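Local structure of N2152 (Neocallimastix frontalis, 5U22) at residues L25-A36 and M312-P322; F160-Y168 and F196-P207. The protein probably hydrolyses several rare arabinosyl substrates, as a family 39 glycoside hydrolase of an anaerobic rumen fungus. All blocks are in the same frame, centred on the assembly; numbering follows the deposited sequence.

Interaction 1. Residues L25-A36 and M312-P322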
loop_
_atom_site.group_PDB
_atom_site.type_symbol
_atom_site.label_atom_id
_atom_site.label_comp_id
_atom_site.label_asym_id
_atom_site.label_seq_id
_atom_site.Cartn_x
_atom_site.Cartn_y
_atom_site.Cartn_z
ATOM N N LEU A 25 10.646 20.291 0.863
ATOM C CA LEU A 25 9.286 19.770 0.903
ATOM C C LEU A 25 8.409 20.783 1.622
ATOM O O LEU A 25 8.783 21.286 2.688
ATOM C CB LEU A 25 9.224 18.425 1.628
ATOM C CG LEU A 25 10.095 17.315 1.043
ATOM C CD1 LEU A 25 11.135 16.894 2.056
ATOM C CD2 LEU A 25 9.232 16.128 0.639
ATOM N N THR A 26 7.250 21.084 1.046
ATOM C CA THR A 26 6.361 22.091 1.609
ATOM C C THR A 26 5.030 21.448 1.965
ATOM O O THR A 26 4.379 20.830 1.115
ATOM C CB THR A 26 6.178 23.258 0.643
ATOM O OG1 THR A 26 7.461 23.841 0.403
ATOM C CG2 THR A 26 5.248 24.318 1.254
ATOM N N VAL A 27 4.649 21.582 3.231
ATOM C CA VAL A 27 3.408 21.052 3.778
ATOM C C VAL A 27 2.449 22.224 3.908
ATOM O O VAL A 27 2.780 23.225 4.550
ATOM C CB VAL A 27 3.652 20.390 5.144
ATOM C CG1 VAL A 27 2.340 19.980 5.803
ATOM C CG2 VAL A 27 4.598 19.202 5.006
ATOM N N ASP A 28 1.274 22.122 3.289
ATOM C CA ASP A 28 0.237 23.142 3.430
ATOM C C ASP A 28 -0.842 22.581 4.349
ATOM O O ASP A 28 -1.699 21.810 3.911
ATOM C CB ASP A 28 -0.351 23.549 2.078
ATOM C CG ASP A 28 -1.345 24.699 2.201
ATOM O OD1 ASP A 28 -1.828 24.974 3.328
ATOM O OD2 ASP A 28 -1.646 25.330 1.173
ATOM N N CYS A 29 -0.839 23.019 5.608
ATOM C CA CYS A 29 -1.772 22.449 6.572
ATOM C C CYS A 29 -3.227 22.792 6.280
ATOM O O CYS A 29 -4.111 22.156 6.862
ATOM C CB CYS A 29 -1.400 22.903 7.983
ATOM S SG CYS A 29 0.293 22.442 8.441
ATOM N N ASN A 30 -3.502 23.754 5.397
ATOM C CA ASN A 30 -4.875 24.064 5.013
ATOM C C ASN A 30 -5.379 23.233 3.846
ATOM O O ASN A 30 -6.583 23.233 3.581
ATOM C CB ASN A 30 -5.013 25.543 4.643
ATOM C CG ASN A 30 -5.324 26.405 5.839
ATOM O OD1 ASN A 30 -5.602 25.897 6.926
ATOM N ND2 ASN A 30 -5.281 27.721 5.650
ATOM N N ALA A 31 -4.494 22.547 3.135
ATOM C CA ALA A 31 -4.857 21.836 1.910
ATOM C C ALA A 31 -5.182 20.387 2.257
ATOM O O ALA A 31 -4.368 19.476 2.115
ATOM C CB ALA A 31 -3.730 21.961 0.889
ATOM N N LYS A 32 -6.420 20.180 2.707
ATOM C CA LYS A 32 -6.871 18.856 3.121
ATOM C C LYS A 32 -7.065 17.949 1.912
ATOM O O LYS A 32 -7.706 18.334 0.929
ATOM C CB LYS A 32 -8.182 18.967 3.901
ATOM C CG LYS A 32 -8.041 19.001 5.416
ATOM C CD LYS A 32 -7.189 20.157 5.915
ATOM C CE LYS A 32 -7.354 20.330 7.417
ATOM N NZ LYS A 32 -6.348 21.243 8.017
ATOM N N ILE A 33 -6.523 16.734 1.987
ATOM C CA ILE A 33 -6.718 15.768 0.909
ATOM C C ILE A 33 -7.954 14.946 1.227
ATOM O O ILE A 33 -8.905 14.890 0.435
ATOM C CB ILE A 33 -5.495 14.859 0.722
ATOM C CG1 ILE A 33 -4.246 15.692 0.467
ATOM C CG2 ILE A 33 -5.733 13.908 -0.440
ATOM C CD1 ILE A 33 -2.970 14.890 0.570
ATOM N N ARG A 34 -7.926 14.289 2.383
ATOM C CA ARG A 34 -9.019 13.484 2.905
ATOM C C ARG A 34 -8.608 13.008 4.285
ATOM O O ARG A 34 -7.479 13.266 4.722
ATOM C CB ARG A 34 -9.321 12.285 2.004
ATOM C CG ARG A 34 -8.125 11.400 1.840
ATOM C CD ARG A 34 -8.398 10.106 1.074
ATOM N NE ARG A 34 -7.124 9.407 0.917
ATOM C CZ ARG A 34 -6.972 8.168 0.452
ATOM N NH1 ARG A 34 -8.033 7.448 0.073
ATOM N NH2 ARG A 34 -5.745 7.658 0.366
ATOM N N ARG A 35 -9.504 12.299 4.964
ATOM C CA ARG A 35 -9.186 11.732 6.264
ATOM C C ARG A 35 -8.016 10.762 6.156
ATOM O O ARG A 35 -7.760 10.167 5.104
ATOM C CB ARG A 35 -10.392 10.999 6.841
ATOM C CG ARG A 35 -11.611 11.849 7.128
ATOM C CD ARG A 35 -12.612 11.002 7.907
ATOM N NE ARG A 35 -11.900 10.179 8.885
ATOM C CZ ARG A 35 -12.356 9.044 9.404
ATOM N NH1 ARG A 35 -13.546 8.567 9.045
ATOM N NH2 ARG A 35 -11.616 8.385 10.286
ATOM N N ALA A 36 -7.293 10.619 7.255
ATOM C CA ALA A 36 -6.253 9.601 7.344
ATOM C C ALA A 36 -6.860 8.208 7.257
ATOM O O ALA A 36 -7.729 7.848 8.055
ATOM C CB ALA A 36 -5.478 9.764 8.651
ATOM N N MET A 312 -0.960 8.111 12.330
ATOM C CA MET A 312 -1.502 9.375 11.858
ATOM C C MET A 312 -3.015 9.387 12.009
ATOM O O MET A 312 -3.692 8.401 11.700
ATOM C CB MET A 312 -1.108 9.613 10.401
ATOM C CG MET A 312 0.382 9.900 10.217
ATOM S SD MET A 312 0.798 10.162 8.475
ATOM C CE MET A 312 1.836 11.613 8.592
ATOM N N THR A 313 -3.535 10.507 12.515
ATOM C CA THR A 313 -4.961 10.734 12.715
ATOM C C THR A 313 -5.321 12.102 12.146
ATOM O O THR A 313 -4.445 12.903 11.806
ATOM C CB THR A 313 -5.344 10.638 14.204
ATOM O OG1 THR A 313 -4.524 11.522 14.979
ATOM C CG2 THR A 313 -5.157 9.218 14.733
ATOM N N GLY A 314 -6.623 12.373 12.031
ATOM C CA GLY A 314 -7.074 13.642 11.472
ATOM C C GLY A 314 -7.143 13.630 9.956
ATOM O O GLY A 314 -7.635 12.663 9.364
ATOM N N ASP A 315 -6.659 14.688 9.316
ATOM C CA ASP A 315 -6.711 14.825 7.866
ATOM C C ASP A 315 -5.318 14.720 7.275
ATOM O O ASP A 315 -4.364 15.266 7.829
ATOM C CB ASP A 315 -7.291 16.176 7.448
ATOM C CG ASP A 315 -8.736 16.316 7.788
ATOM O OD1 ASP A 315 -9.460 15.302 7.718
ATOM O OD2 ASP A 315 -9.146 17.447 8.108
ATOM N N MET A 316 -5.211 14.058 6.126
ATOM C CA MET A 316 -3.995 14.154 5.333
ATOM C C MET A 316 -4.007 15.476 4.576
ATOM O O MET A 316 -5.054 15.913 4.092
ATOM C CB MET A 316 -3.892 12.977 4.352
ATOM C CG MET A 316 -4.085 11.616 4.994
ATOM S SD MET A 316 -2.897 11.305 6.326
ATOM C CE MET A 316 -1.353 11.381 5.391
ATOM N N VAL A 317 -2.846 16.129 4.502
ATOM C CA VAL A 317 -2.735 17.428 3.853
ATOM C C VAL A 317 -1.640 17.380 2.799
ATOM O O VAL A 317 -0.778 16.496 2.796
ATOM C CB VAL A 317 -2.456 18.562 4.858
ATOM C CG1 VAL A 317 -3.620 18.705 5.816
ATOM C CG2 VAL A 317 -1.176 18.289 5.644
ATOM N N SER A 318 -1.664 18.377 1.918
ATOM C CA SER A 318 -0.817 18.351 0.733
ATOM C C SER A 318 0.650 18.554 1.079
ATOM O O SER A 318 1.015 19.395 1.908
ATOM C CB SER A 318 -1.271 19.413 -0.263
ATOM O OG SER A 318 -2.522 19.043 -0.835
ATOM N N VAL A 319 1.491 17.759 0.435
ATOM C CA VAL A 319 2.938 17.864 0.526
ATOM C C VAL A 319 3.446 18.152 -0.873
ATOM O O VAL A 319 3.108 17.423 -1.815
ATOM C CB VAL A 319 3.576 16.567 1.062
ATOM C CG1 VAL A 319 5.104 16.658 0.983
ATOM C CG2 VAL A 319 3.119 16.286 2.500
ATOM N N SER A 320 4.255 19.198 -1.013
ATOM C CA SER A 320 4.849 19.485 -2.310
ATOM C C SER A 320 6.316 19.089 -2.271
ATOM O O SER A 320 7.105 19.726 -1.548
ATOM C CB SER A 320 4.698 20.959 -2.673
ATOM O OG SER A 320 5.412 21.252 -3.864
ATOM N N PRO A 321 6.725 18.063 -3.006
ATOM C CA PRO A 321 8.090 17.550 -2.892
ATOM C C PRO A 321 8.953 18.061 -4.032
ATOM O O PRO A 321 8.468 18.794 -4.905
ATOM C CB PRO A 321 7.878 16.037 -2.993
ATOM C CG PRO A 321 6.766 15.937 -4.009
ATOM C CD PRO A 321 5.881 17.166 -3.818
ATOM N N PRO A 322 10.243 17.709 -4.062
ATOM C CA PRO A 322 11.086 18.185 -5.181
ATOM C C PRO A 322 10.557 17.806 -6.556
ATOM O O PRO A 322 10.506 18.666 -7.449
ATOM C CB PRO A 322 12.442 17.542 -4.870
ATOM C CG PRO A 322 12.475 17.501 -3.372
ATOM C CD PRO A 322 11.061 17.119 -2.982
#
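T26 and S320 form a hydrogen-bonded antiparallel pair, S320 N giving to T26 O at 2.7 Å, while V27 faces V319 in the neighbouring non-hydrogen-bonded pair. The chain turns a corner at the type I turn from D28 to A31, so both 25-28 and 31-35 pair antiparallel with strand 315-320. Past this corner I33 N meets M316 O almost straight (175° at the hydrogen), and A36 N closes the pairing on G314 O. V317 lies at the bend: with CG1 anti to its carbonyl carbon (chi1 -64°), that methyl meets C29 O at 3.6 Å, while V317 CG2 lies 3.9 Å from CG1 of V27, the two side chains crossing at about a right angle. V27, V317 and V319 share one face, where V27 and V317 also touch A333 of the adjoining strand 330-336, and V27 and V319 meet F344 of strand 341-347; these buried valines are consistent with the inner side of the beta sandwich that accompanies the TIM barrel. L25 puts CD2 against CB of P321 (3.9 Å). I33 lays CD1 over the V317 carbonyl, 3.5 Å from V317 O. In the conformer modelled here, one of two, the K32 chain crosses D315 at about a right angle, K32 CG 3.3 Å from D315 OD2. On the other face the folded M316 chain brings SD to within 3.8 Å of A36 CB, while R34 reaches out of the contact to the carbonyl of V273.

Interaction 2. Residues F160-Y168 and F196-P207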
loop_
_atom_site.group_PDB
_atom_site.type_symbol
_atom_site.label_atom_id
_atom_site.label_comp_id
_atom_site.label_asym_id
_atom_site.label_seq_id
_atom_site.Cartn_x
_atom_site.Cartn_y
_atom_site.Cartn_z
ATOM N N PHE A 160 -7.086 -13.883 -21.703
ATOM C CA PHE A 160 -7.291 -13.320 -20.370
ATOM C C PHE A 160 -8.643 -12.632 -20.272
ATOM O O PHE A 160 -9.381 -12.822 -19.294
ATOM C CB PHE A 160 -6.192 -12.328 -19.994
ATOM C CG PHE A 160 -6.517 -11.562 -18.728
ATOM C CD1 PHE A 160 -6.486 -12.204 -17.507
ATOM C CD2 PHE A 160 -6.911 -10.232 -18.770
ATOM C CE1 PHE A 160 -6.822 -11.535 -16.334
ATOM C CE2 PHE A 160 -7.244 -9.547 -17.607
ATOM C CZ PHE A 160 -7.198 -10.205 -16.384
ATOM N N ASN A 161 -8.993 -11.824 -21.281
ATOM C CA ASN A 161 -10.291 -11.154 -21.247
ATOM C C ASN A 161 -11.427 -12.165 -21.137
ATOM O O ASN A 161 -12.423 -11.909 -20.449
ATOM C CB ASN A 161 -10.491 -10.267 -22.485
ATOM C CG ASN A 161 -9.610 -9.014 -22.479
ATOM O OD1 ASN A 161 -8.997 -8.662 -21.470
ATOM N ND2 ASN A 161 -9.554 -8.334 -23.619
ATOM N N GLN A 162 -11.304 -13.312 -21.817
ATOM C CA GLN A 162 -12.349 -14.339 -21.746
ATOM C C GLN A 162 -12.420 -14.936 -20.344
ATOM O O GLN A 162 -13.502 -15.057 -19.759
ATOM C CB GLN A 162 -12.105 -15.446 -22.793
ATOM C CG GLN A 162 -12.308 -15.070 -24.296
ATOM C CD GLN A 162 -12.243 -16.276 -25.297
ATOM O OE1 GLN A 162 -11.173 -16.714 -25.744
ATOM N NE2 GLN A 162 -13.409 -16.769 -25.679
ATOM N N MET A 163 -11.271 -15.311 -19.781
ATOM C CA MET A 163 -11.268 -15.847 -18.423
ATOM C C MET A 163 -11.794 -14.815 -17.429
ATOM O O MET A 163 -12.541 -15.156 -16.500
ATOM C CB MET A 163 -9.859 -16.308 -18.047
ATOM C CG MET A 163 -9.752 -16.906 -16.642
ATOM S SD MET A 163 -9.566 -15.650 -15.328
ATOM C CE MET A 163 -8.154 -14.742 -15.882
ATOM N N TRP A 164 -11.418 -13.545 -17.616
ATOM C CA TRP A 164 -11.913 -12.481 -16.747
ATOM C C TRP A 164 -13.428 -12.400 -16.798
ATOM O O TRP A 164 -14.104 -12.432 -15.764
ATOM C CB TRP A 164 -11.312 -11.127 -17.143
ATOM C CG TRP A 164 -11.948 -9.985 -16.363
ATOM C CD1 TRP A 164 -13.038 -9.247 -16.718
ATOM C CD2 TRP A 164 -11.529 -9.490 -15.079
ATOM N NE1 TRP A 164 -13.325 -8.319 -15.736
ATOM C CE2 TRP A 164 -12.410 -8.446 -14.724
ATOM C CE3 TRP A 164 -10.481 -9.820 -14.205
ATOM C CZ2 TRP A 164 -12.284 -7.730 -13.520
ATOM C CZ3 TRP A 164 -10.361 -9.109 -13.007
ATOM C CH2 TRP A 164 -11.253 -8.079 -12.683
ATOM N N LYS A 165 -13.974 -12.244 -18.006
ATOM C CA LYS A 165 -15.420 -12.143 -18.171
ATOM C C LYS A 165 -16.134 -13.340 -17.558
ATOM O O LYS A 165 -17.120 -13.187 -16.829
ATOM C CB LYS A 165 -15.746 -12.027 -19.659
ATOM C CG LYS A 165 -17.224 -12.183 -20.001
ATOM C CD LYS A 165 -18.080 -11.107 -19.358
ATOM C CE LYS A 165 -19.516 -11.154 -19.892
ATOM N NZ LYS A 165 -20.410 -10.265 -19.113
ATOM N N GLN A 166 -15.648 -14.547 -17.842
ATOM C CA GLN A 166 -16.350 -15.737 -17.376
ATOM C C GLN A 166 -16.261 -15.875 -15.866
ATOM O O GLN A 166 -17.231 -16.279 -15.213
ATOM C CB GLN A 166 -15.792 -16.979 -18.078
ATOM C CG GLN A 166 -16.160 -17.053 -19.572
ATOM C CD GLN A 166 -15.360 -18.105 -20.335
ATOM O OE1 GLN A 166 -15.067 -19.183 -19.810
ATOM N NE2 GLN A 166 -14.997 -17.791 -21.578
ATOM N N THR A 167 -15.113 -15.538 -15.285
ATOM C CA THR A 167 -14.981 -15.656 -13.840
ATOM C C THR A 167 -15.765 -14.553 -13.137
ATOM O O THR A 167 -16.346 -14.770 -12.065
ATOM C CB THR A 167 -13.500 -15.620 -13.450
ATOM O OG1 THR A 167 -12.794 -16.613 -14.203
ATOM C CG2 THR A 167 -13.330 -15.900 -11.977
ATOM N N TYR A 168 -15.772 -13.356 -13.726
ATOM C CA TYR A 168 -16.572 -12.252 -13.212
ATOM C C TYR A 168 -18.045 -12.637 -13.133
ATOM O O TYR A 168 -18.704 -12.421 -12.108
ATOM C CB TYR A 168 -16.364 -11.037 -14.120
ATOM C CG TYR A 168 -17.008 -9.733 -13.697
ATOM C CD1 TYR A 168 -18.375 -9.505 -13.874
ATOM C CD2 TYR A 168 -16.236 -8.703 -13.188
ATOM C CE1 TYR A 168 -18.955 -8.291 -13.506
ATOM C CE2 TYR A 168 -16.802 -7.491 -12.825
ATOM C CZ TYR A 168 -18.153 -7.293 -12.982
ATOM O OH TYR A 168 -18.687 -6.081 -12.621
ATOM N N PHE A 196 -8.297 -3.004 -21.650
ATOM C CA PHE A 196 -9.047 -3.728 -20.632
ATOM C C PHE A 196 -10.304 -2.973 -20.215
ATOM O O PHE A 196 -11.364 -3.582 -20.021
ATOM C CB PHE A 196 -8.178 -3.994 -19.406
ATOM C CG PHE A 196 -8.957 -4.552 -18.257
ATOM C CD1 PHE A 196 -9.369 -5.872 -18.280
ATOM C CD2 PHE A 196 -9.302 -3.762 -17.172
ATOM C CE1 PHE A 196 -10.096 -6.408 -17.236
ATOM C CE2 PHE A 196 -10.036 -4.290 -16.124
ATOM C CZ PHE A 196 -10.432 -5.615 -16.159
ATOM N N LEU A 197 -10.197 -1.658 -20.018
ATOM C CA LEU A 197 -11.373 -0.885 -19.635
ATOM C C LEU A 197 -12.420 -0.882 -20.741
ATOM O O LEU A 197 -13.623 -0.987 -20.469
ATOM C CB LEU A 197 -10.970 0.549 -19.289
ATOM C CG LEU A 197 -10.139 0.649 -18.015
ATOM C CD1 LEU A 197 -9.685 2.091 -17.805
ATOM C CD2 LEU A 197 -10.949 0.150 -16.833
ATOM N N GLN A 198 -11.985 -0.720 -21.993
ATOM C CA GLN A 198 -12.934 -0.741 -23.102
ATOM C C GLN A 198 -13.644 -2.089 -23.184
ATOM O O GLN A 198 -14.871 -2.151 -23.331
ATOM C CB GLN A 198 -12.217 -0.415 -24.409
ATOM C CG GLN A 198 -11.920 1.073 -24.582
ATOM C CD GLN A 198 -11.196 1.378 -25.884
ATOM O OE1 GLN A 198 -10.389 0.584 -26.358
ATOM N NE2 GLN A 198 -11.466 2.546 -26.453
ATOM N N PHE A 199 -12.886 -3.179 -23.080
ATOM C CA PHE A 199 -13.481 -4.511 -23.068
ATOM C C PHE A 199 -14.473 -4.665 -21.922
ATOM O O PHE A 199 -15.576 -5.197 -22.106
ATOM C CB PHE A 199 -12.383 -5.575 -22.962
ATOM C CG PHE A 199 -12.915 -6.961 -22.732
ATOM C CD1 PHE A 199 -13.275 -7.763 -23.805
ATOM C CD2 PHE A 199 -13.085 -7.454 -21.446
ATOM C CE1 PHE A 199 -13.776 -9.043 -23.602
ATOM C CE2 PHE A 199 -13.594 -8.729 -21.230
ATOM C CZ PHE A 199 -13.943 -9.526 -22.307
ATOM N N SER A 200 -14.097 -4.197 -20.728
ATOM C CA SER A 200 -14.885 -4.485 -19.541
ATOM C C SER A 200 -16.137 -3.619 -19.466
ATOM O O SER A 200 -17.184 -4.082 -19.002
ATOM C CB SER A 200 -14.022 -4.305 -18.294
ATOM O OG SER A 200 -13.002 -5.286 -18.266
ATOM N N LYS A 201 -16.046 -2.362 -19.904
ATOM C CA LYS A 201 -17.246 -1.535 -19.996
ATOM C C LYS A 201 -18.255 -2.143 -20.967
ATOM O O LYS A 201 -19.441 -2.282 -20.648
ATOM C CB LYS A 201 -16.884 -0.117 -20.430
ATOM C CG LYS A 201 -18.122 0.734 -20.703
ATOM C CD LYS A 201 -17.794 2.131 -21.184
ATOM C CE LYS A 201 -19.074 2.971 -21.282
ATOM N NZ LYS A 201 -18.813 4.320 -21.831
ATOM N N GLN A 202 -17.798 -2.522 -22.157
ATOM C CA GLN A 202 -18.726 -2.992 -23.178
ATOM C C GLN A 202 -19.298 -4.365 -22.850
ATOM O O GLN A 202 -20.418 -4.686 -23.269
ATOM C CB GLN A 202 -18.037 -2.998 -24.543
ATOM C CG GLN A 202 -17.831 -1.583 -25.090
ATOM C CD GLN A 202 -19.126 -0.769 -25.093
ATOM O OE1 GLN A 202 -20.195 -1.285 -25.436
ATOM N NE2 GLN A 202 -19.035 0.494 -24.703
ATOM N N ASN A 203 -18.574 -5.180 -22.088
ATOM C CA ASN A 203 -19.065 -6.503 -21.731
ATOM C C ASN A 203 -19.475 -6.610 -20.265
ATOM O O ASN A 203 -19.539 -7.718 -19.718
ATOM C CB ASN A 203 -18.019 -7.541 -22.107
ATOM C CG ASN A 203 -17.789 -7.573 -23.589
ATOM O OD1 ASN A 203 -18.590 -8.144 -24.331
ATOM N ND2 ASN A 203 -16.725 -6.924 -24.045
ATOM N N ASN A 204 -19.779 -5.475 -19.637
ATOM C CA ASN A 204 -20.353 -5.414 -18.292
ATOM C C ASN A 204 -19.553 -6.246 -17.293
ATOM O O ASN A 204 -20.103 -7.027 -16.518
ATOM C CB ASN A 204 -21.817 -5.846 -18.304
ATOM C CG ASN A 204 -22.668 -4.956 -19.182
ATOM O OD1 ASN A 204 -23.126 -5.370 -20.241
ATOM N ND2 ASN A 204 -22.873 -3.721 -18.746
ATOM N N CYS A 205 -18.239 -6.065 -17.302
ATOM C CA CYS A 205 -17.403 -6.767 -16.334
ATOM C C CYS A 205 -16.305 -5.850 -15.803
ATOM O O CYS A 205 -15.178 -6.286 -15.544
ATOM C CB CYS A 205 -16.831 -8.062 -16.925
ATOM S SG CYS A 205 -15.915 -7.931 -18.475
ATOM N N LEU A 206 -16.633 -4.579 -15.588
ATOM C CA LEU A 206 -15.699 -3.669 -14.938
ATOM C C LEU A 206 -15.469 -4.100 -13.496
ATOM O O LEU A 206 -16.433 -4.403 -12.781
ATOM C CB LEU A 206 -16.225 -2.234 -14.964
ATOM C CG LEU A 206 -16.224 -1.478 -16.294
ATOM C CD1 LEU A 206 -17.076 -0.233 -16.180
ATOM C CD2 LEU A 206 -14.801 -1.102 -16.693
ATOM N N PRO A 207 -14.221 -4.119 -13.027
ATOM C CA PRO A 207 -13.981 -4.408 -11.612
ATOM C C PRO A 207 -14.601 -3.330 -10.732
ATOM O O PRO A 207 -14.791 -2.184 -11.148
ATOM C CB PRO A 207 -12.448 -4.413 -11.502
ATOM C CG PRO A 207 -11.983 -3.542 -12.614
ATOM C CD PRO A 207 -13.000 -3.703 -13.737
#
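Y168 OH gives to L206 O at 2.8 Å and is also bonded to R172. The Y168 ring, with CG swung away from its own backbone N (chi1 -175°), lies flat against C205, whose CA sits over the ring centre in a CH-pi contact, 3.5 Å from the centroid. A phenylalanine here would keep the ring over C205 but would probably leave L206 O without this donor and R172 without its hydroxyl partner. K165 NZ and W164 NE1 each bond a backbone carbonyl beyond helix 190-202, N203 O and C205 O respectively, both at 2.8 Å. The indole N-H points nearly straight at C205 O (167°), which lies in the ring plane. The same indole receives the edge of F196 on one face, F196 CZ standing 3.7 Å from CE2 of W164 in an edge-to-face pair with nearly perpendicular planes. At the indole edge C205 SG touches W164 CD1 at 3.6 Å, and P207 CB packs against the benzene side. Nearer the start of helix 160-174, the amide of N161 stacks on F199, planes 20° apart, and N161 CB lies 3.6 Å from the centroid of the F199 ring; N203 ND2 lies over the opposite face while bonding F199 O. N204, at positive phi, is the C-prime residue of the Schellman motif ending helix 190-202, and the contact joins successive outer helices of the TIM barrel just before strand 209-212.

Overall arrangement
Interactions 1 and 2 lie in different domains, their centres 36 Å apart and their nearest atoms about 16 Å apart. Interaction 2 is local, joining helices 160-174 and 190-202 on the outside of the barrel, on either side of strand 180-185 in sequence. Interaction 1 is long-range: 25-36 comes before the barrel and 312-322 follows it, so interaction 2 is nested within the loop that interaction 1 closes. The seven parallel strands from 66-70 to 275-278 all fall inside that loop. The first strands of the chain thus pair with a strand that follows the barrel, so the beta sandwich draws on both ends of the chain.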